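Local coordinates for minor fimbrium tip subunit Mfa3 (Porphyromonas gingivalis ATCC 33277, PDB 5NF4), which forms part of the tip of the minor fimbriae, filamentous pili that mediate biofilm formation and adhesion to host cells and other oral bacteria, at residues Y288-I299 against D335-I343. Sequence-based numbering, arbitrary orientation.
Sequences YDVPIITHEGAI and DKIEVKYSI
Tyr341 reaches from strand 337-343 to the loop that follows strand 288-291, and its hydroxyl meets two backbone groups there. His295 N donates to Tyr341 OH over 3.0 Å at an N-H...O angle of 152°, and the same hydroxyl gives a weak hydrogen bond to Ile293 O at 2.7 Å. With CG anti to the backbone N (chi1 158°), the ring reaches across to the loop; His295 O lies at its edge, in plane, 3.4 Å from Tyr341 CE2. Ile293 CG1 packs 4.0 Å from Tyr341 CZ, while Tyr304 and Tyr328 meet the ring from outside the two segments. At the other end Ile337 CG2 sits over the centre of the Tyr288 ring, 3.7 Å from the centroid, a CH-pi contact almost on the ring normal. Ile337 CD1 continues past the ring to Val290 CG2 at 3.9 Å. The two strands run nearly parallel (16°) with axes 9.9 Å apart, too far for backbone pairing: they face each other through side chains, consistent with the two layers of the transthyretin-like beta-sandwich of the fimbrillin superfamily, 288-291 pairing with strand 277-282 and 337-343 with strand 324-332. Between the two tyrosines the segments touch more lightly, Val290 CG1 and Val339 CG1 standing 4.5 Å apart; Tyr304 packs on buried Val290 and Tyr328 on buried Val339. Toward solvent the contact thins out. Exposed Glu296 lays its carboxylate beside Ile343 CG2, and OE2 forms a salt bridge with Arg324; exposed Asp335 and Lys336 border the hydroxyl end of the Tyr288 ring, and Asp335 is poorly ordered.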
ATOM      1  N   TYR A 288     -21.367 -14.647   5.117  1.00 43.52           N
ATOM      2  CA  TYR A 288     -21.693 -13.277   4.776  1.00 44.91           C
ATOM      3  C   TYR A 288     -20.550 -12.718   3.989  1.00 45.79           C
ATOM      4  O   TYR A 288     -19.405 -12.789   4.439  1.00 41.92           O
ATOM      5  CB  TYR A 288     -21.912 -12.428   6.024  1.00 40.31           C
ATOM      6  CG  TYR A 288     -23.041 -12.900   6.907  1.00 44.11           C
ATOM      7  CD1 TYR A 288     -22.823 -13.846   7.907  1.00 45.50           C
ATOM      8  CD2 TYR A 288     -24.322 -12.383   6.763  1.00 52.52           C
ATOM      9  CE1 TYR A 288     -23.859 -14.276   8.733  1.00 52.75           C
ATOM     10  CE2 TYR A 288     -25.351 -12.794   7.582  1.00 52.50           C
ATOM     11  CZ  TYR A 288     -25.118 -13.746   8.561  1.00 50.44           C
ATOM     12  OH  TYR A 288     -26.142 -14.132   9.362  1.00 55.26           O
ATOM     13  N   ASP A 289     -20.849 -12.162   2.822  1.00 39.33           N
ATOM     14  CA  ASP A 289     -19.823 -11.519   2.008  1.00 37.78           C
ATOM     15  C   ASP A 289     -19.957 -10.011   2.108  1.00 38.75           C
ATOM     16  O   ASP A 289     -21.041  -9.449   1.962  1.00 43.70           O
ATOM     17  CB  ASP A 289     -19.921 -11.959   0.559  1.00 42.21           C
ATOM     18  CG  ASP A 289     -19.541 -13.420   0.354  1.00 45.68           C
ATOM     19  OD1 ASP A 289     -18.764 -13.971   1.157  1.00 46.31           O
ATOM     20  OD2 ASP A 289     -19.997 -14.007  -0.644  1.00 51.49           O
ATOM     21  N   VAL A 290     -18.841  -9.363   2.401  1.00 34.73           N
ATOM     22  CA  VAL A 290     -18.814  -7.936   2.633  1.00 34.52           C
ATOM     23  C   VAL A 290     -17.855  -7.331   1.624  1.00 34.50           C
ATOM     24  O   VAL A 290     -16.650  -7.427   1.781  1.00 34.74           O
ATOM     25  CB  VAL A 290     -18.369  -7.598   4.036  1.00 34.33           C
ATOM     26  CG1 VAL A 290     -18.398  -6.067   4.293  1.00 39.50           C
ATOM     27  CG2 VAL A 290     -19.254  -8.349   5.059  1.00 35.84           C
ATOM     28  N   PRO A 291     -18.389  -6.742   0.561  1.00 32.85           N
ATOM     29  CA  PRO A 291     -17.511  -6.081  -0.421  1.00 32.93           C
ATOM     30  C   PRO A 291     -16.774  -4.922   0.228  1.00 34.24           C
ATOM     31  O   PRO A 291     -17.343  -4.218   1.061  1.00 35.56           O
ATOM     32  CB  PRO A 291     -18.491  -5.601  -1.506  1.00 34.35           C
ATOM     33  CG  PRO A 291     -19.715  -6.421  -1.315  1.00 37.98           C
ATOM     34  CD  PRO A 291     -19.805  -6.634   0.185  1.00 37.84           C
ATOM     35  N   ILE A 292     -15.524  -4.734  -0.171  1.00 31.54           N
ATOM     36  CA  ILE A 292     -14.678  -3.657   0.328  1.00 32.26           C
ATOM     37  C   ILE A 292     -14.753  -2.493  -0.658  1.00 33.98           C
ATOM     38  O   ILE A 292     -14.683  -2.710  -1.866  1.00 32.64           O
ATOM     39  CB  ILE A 292     -13.245  -4.177   0.508  1.00 32.95           C
ATOM     40  CG1 ILE A 292     -13.223  -5.261   1.590  1.00 33.80           C
ATOM     41  CG2 ILE A 292     -12.294  -3.044   0.868  1.00 33.79           C
ATOM     42  CD1 ILE A 292     -11.963  -6.097   1.561  1.00 34.18           C
ATOM     43  N   ILE A 293     -14.984  -1.285  -0.148  1.00 35.64           N
ATOM     44  CA  ILE A 293     -15.103  -0.090  -0.985  1.00 33.82           C
ATOM     45  C   ILE A 293     -14.222   1.016  -0.453  1.00 33.68           C
ATOM     46  O   ILE A 293     -13.774   0.956   0.692  1.00 32.01           O
ATOM     47  CB  ILE A 293     -16.539   0.423  -1.049  1.00 34.71           C
ATOM     48  CG1 ILE A 293     -16.968   1.068   0.291  1.00 32.95           C
ATOM     49  CG2 ILE A 293     -17.472  -0.714  -1.366  1.00 34.56           C
ATOM     50  CD1 ILE A 293     -18.422   1.512   0.334  1.00 38.88           C
ATOM     51  N   THR A 294     -13.992   2.018  -1.299  1.00 32.23           N
ATOM     52  CA  THR A 294     -13.397   3.274  -0.881  1.00 33.86           C
ATOM     53  C   THR A 294     -14.466   4.339  -0.960  1.00 36.96           C
ATOM     54  O   THR A 294     -14.904   4.723  -2.049  1.00 36.78           O
ATOM     55  CB  THR A 294     -12.188   3.665  -1.772  1.00 32.77           C
ATOM     56  OG1 THR A 294     -11.161   2.672  -1.634  1.00 32.38           O
ATOM     57  CG2 THR A 294     -11.665   5.002  -1.371  1.00 35.01           C
ATOM     58  N   HIS A 295     -14.882   4.830   0.202  1.00 36.45           N
ATOM     59  CA  HIS A 295     -15.906   5.860   0.275  1.00 38.30           C
ATOM     60  C   HIS A 295     -15.674   6.791   1.435  1.00 40.72           C
ATOM     61  O   HIS A 295     -15.612   6.349   2.578  1.00 41.90           O
ATOM     62  CB  HIS A 295     -17.287   5.208   0.410  1.00 39.37           C
ATOM     63  CG  HIS A 295     -18.407   6.188   0.348  1.00 47.89           C
ATOM     64  ND1 HIS A 295     -18.839   6.748  -0.834  1.00 53.77           N
ATOM     65  CD2 HIS A 295     -19.171   6.727   1.325  1.00 57.10           C
ATOM     66  CE1 HIS A 295     -19.823   7.593  -0.579  1.00 57.28           C
ATOM     67  NE2 HIS A 295     -20.046   7.594   0.722  1.00 61.20           N
ATOM     68  N   GLU A 296     -15.492   8.077   1.119  1.00 45.25           N
ATOM     69  CA  GLU A 296     -15.357   9.146   2.099  1.00 51.56           C
ATOM     70  C   GLU A 296     -16.726   9.707   2.433  1.00 52.61           C
ATOM     71  O   GLU A 296     -17.580   9.857   1.559  1.00 61.10           O
ATOM     72  CB  GLU A 296     -14.476  10.289   1.564  1.00 60.91           C
ATOM     73  CG  GLU A 296     -13.171   9.858   0.919  1.00 70.05           C
ATOM     74  CD  GLU A 296     -12.142   9.384   1.926  1.00 78.48           C
ATOM     75  OE1 GLU A 296     -12.305   9.675   3.132  1.00 79.64           O
ATOM     76  OE2 GLU A 296     -11.165   8.723   1.502  1.00 87.17           O
ATOM     77  N   GLY A 297     -16.926  10.044   3.695  1.00 57.14           N
ATOM     78  CA  GLY A 297     -18.137  10.742   4.082  1.00 64.04           C
ATOM     79  C   GLY A 297     -19.298   9.801   4.258  1.00 66.87           C
ATOM     80  O   GLY A 297     -19.125   8.591   4.304  1.00 58.70           O
ATOM     81  N   ALA A 298     -20.492  10.365   4.344  1.00 67.28           N
ATOM     82  CA  ALA A 298     -21.669   9.580   4.685  1.00 67.70           C
ATOM     83  C   ALA A 298     -22.053   8.615   3.579  1.00 64.87           C
ATOM     84  O   ALA A 298     -21.981   8.936   2.393  1.00 57.68           O
ATOM     85  CB  ALA A 298     -22.830  10.491   4.994  1.00 65.83           C
ATOM     86  N   ILE A 299     -22.492   7.433   3.985  1.00 62.31           N
ATOM     87  CA  ILE A 299     -22.918   6.417   3.042  1.00 54.10           C
ATOM     88  C   ILE A 299     -24.337   6.702   2.560  1.00 54.77           C
ATOM     89  O   ILE A 299     -25.228   6.947   3.370  1.00 54.89           O
ATOM     90  CB  ILE A 299     -22.835   5.026   3.673  1.00 50.79           C
ATOM     91  CG1 ILE A 299     -21.373   4.587   3.727  1.00 62.55           C
ATOM     92  CG2 ILE A 299     -23.671   4.017   2.889  1.00 45.42           C
ATOM     93  CD1 ILE A 299     -21.023   3.855   4.970  1.00 65.26           C
ATOM     94  N   ASP A 335     -29.181 -14.187  13.159  1.00 72.23           N
ATOM     95  CA  ASP A 335     -29.601 -14.337  11.768  1.00 78.61           C
ATOM     96  C   ASP A 335     -29.029 -13.299  10.795  1.00 64.58           C
ATOM     97  O   ASP A 335     -29.330 -13.344   9.604  1.00 71.49           O
ATOM     98  CB  ASP A 335     -31.119 -14.267  11.703  1.00 87.06           C
ATOM     99  CG  ASP A 335     -31.654 -12.939  12.215  1.00 95.97           C
ATOM    100  OD1 ASP A 335     -31.094 -12.412  13.208  1.00 88.21           O
ATOM    101  OD2 ASP A 335     -32.621 -12.415  11.621  1.00104.41           O
ATOM    102  N   LYS A 336     -28.220 -12.358  11.281  1.00 55.86           N
ATOM    103  CA  LYS A 336     -27.683 -11.313  10.419  1.00 54.74           C
ATOM    104  C   LYS A 336     -26.393 -10.715  10.966  1.00 52.95           C
ATOM    105  O   LYS A 336     -25.974 -11.036  12.087  1.00 54.62           O
ATOM    106  CB  LYS A 336     -28.708 -10.190  10.243  1.00 57.50           C
ATOM    107  CG  LYS A 336     -29.139  -9.586  11.577  1.00 72.38           C
ATOM    108  CD  LYS A 336     -29.911  -8.296  11.416  1.00 81.61           C
ATOM    109  CE  LYS A 336     -28.993  -7.151  11.030  1.00 93.40           C
ATOM    110  NZ  LYS A 336     -29.633  -5.836  11.304  1.00103.18           N
ATOM    111  N   ILE A 337     -25.782  -9.844  10.165  1.00 49.38           N
ATOM    112  CA  ILE A 337     -24.687  -9.010  10.642  1.00 47.41           C
ATOM    113  C   ILE A 337     -25.001  -7.553  10.404  1.00 56.64           C
ATOM    114  O   ILE A 337     -25.834  -7.202   9.564  1.00 50.92           O
ATOM    115  CB  ILE A 337     -23.342  -9.374   9.979  1.00 42.42           C
ATOM    116  CG1 ILE A 337     -23.368  -9.089   8.470  1.00 42.90           C
ATOM    117  CG2 ILE A 337     -23.032 -10.840  10.301  1.00 44.40           C
ATOM    118  CD1 ILE A 337     -22.002  -9.137   7.775  1.00 48.18           C
ATOM    119  N   GLU A 338     -24.337  -6.709  11.181  1.00 51.95           N
ATOM    120  CA  GLU A 338     -24.402  -5.276  10.985  1.00 48.01           C
ATOM    121  C   GLU A 338     -22.982  -4.850  10.759  1.00 48.92           C
ATOM    122  O   GLU A 338     -22.078  -5.380  11.392  1.00 45.84           O
ATOM    123  CB  GLU A 338     -25.019  -4.577  12.192  1.00 48.63           C
ATOM    124  CG  GLU A 338     -26.397  -5.081  12.540  1.00 60.84           C
ATOM    125  CD  GLU A 338     -27.026  -4.252  13.628  1.00 66.98           C
ATOM    126  OE1 GLU A 338     -26.315  -3.419  14.222  1.00 80.16           O
ATOM    127  OE2 GLU A 338     -28.230  -4.418  13.866  1.00 62.56           O
ATOM    128  N   VAL A 339     -22.780  -3.935   9.826  1.00 44.96           N
ATOM    129  CA  VAL A 339     -21.433  -3.492   9.487  1.00 43.84           C
ATOM    130  C   VAL A 339     -21.349  -1.990   9.485  1.00 44.80           C
ATOM    131  O   VAL A 339     -22.143  -1.334   8.824  1.00 45.91           O
ATOM    132  CB  VAL A 339     -20.997  -4.005   8.100  1.00 43.82           C
ATOM    133  CG1 VAL A 339     -19.560  -3.567   7.810  1.00 42.23           C
ATOM    134  CG2 VAL A 339     -21.101  -5.494   8.023  1.00 48.02           C
ATOM    135  N   LYS A 340     -20.386  -1.458  10.233  1.00 43.77           N
ATOM    136  CA  LYS A 340     -20.013  -0.043  10.155  1.00 39.69           C
ATOM    137  C   LYS A 340     -18.599   0.038   9.612  1.00 40.93           C
ATOM    138  O   LYS A 340     -17.793  -0.867   9.837  1.00 39.42           O
ATOM    139  CB  LYS A 340     -20.111   0.627  11.522  1.00 43.46           C
ATOM    140  CG  LYS A 340     -21.529   0.750  12.072  1.00 56.76           C
ATOM    141  CD  LYS A 340     -22.398   1.588  11.156  1.00 70.19           C
ATOM    142  CE  LYS A 340     -23.828   1.707  11.655  1.00 82.90           C
ATOM    143  NZ  LYS A 340     -23.957   2.715  12.736  1.00 83.14           N
ATOM    144  N   TYR A 341     -18.317   1.138   8.907  1.00 39.81           N
ATOM    145  CA  TYR A 341     -17.132   1.264   8.069  1.00 38.40           C
ATOM    146  C   TYR A 341     -16.505   2.633   8.172  1.00 39.72           C
ATOM    147  O   TYR A 341     -17.196   3.648   8.307  1.00 39.74           O
ATOM    148  CB  TYR A 341     -17.513   0.992   6.622  1.00 37.57           C
ATOM    149  CG  TYR A 341     -16.600   1.542   5.530  1.00 36.76           C
ATOM    150  CD1 TYR A 341     -15.550   0.787   5.036  1.00 35.84           C
ATOM    151  CD2 TYR A 341     -16.829   2.804   4.967  1.00 43.97           C
ATOM    152  CE1 TYR A 341     -14.730   1.281   4.000  1.00 35.35           C
ATOM    153  CE2 TYR A 341     -16.029   3.296   3.948  1.00 42.05           C
ATOM    154  CZ  TYR A 341     -14.984   2.533   3.472  1.00 35.89           C
ATOM    155  OH  TYR A 341     -14.167   2.993   2.467  1.00 36.63           O
ATOM    156  N   SER A 342     -15.186   2.649   8.087  1.00 38.33           N
ATOM    157  CA  SER A 342     -14.452   3.887   7.856  1.00 42.00           C
ATOM    158  C   SER A 342     -13.182   3.602   7.064  1.00 40.42           C
ATOM    159  O   SER A 342     -12.678   2.491   7.057  1.00 40.11           O
ATOM    160  CB  SER A 342     -14.135   4.573   9.184  1.00 51.90           C
ATOM    161  OG  SER A 342     -13.379   3.734  10.026  1.00 68.93           O
ATOM    162  N   ILE A 343     -12.687   4.605   6.342  1.00 39.38           N
ATOM    163  CA  ILE A 343     -11.399   4.494   5.687  1.00 37.75           C
ATOM    164  C   ILE A 343     -10.542   5.641   6.201  1.00 40.51           C
ATOM    165  O   ILE A 343     -11.025   6.749   6.384  1.00 40.03           O
ATOM    166  CB  ILE A 343     -11.541   4.533   4.153  1.00 40.93           C
ATOM    167  CG1 ILE A 343     -10.190   4.311   3.483  1.00 41.50           C
ATOM    168  CG2 ILE A 343     -12.251   5.806   3.731  1.00 43.15           C
ATOM    169  CD1 ILE A 343     -10.250   4.376   1.958  1.00 42.94           C
TER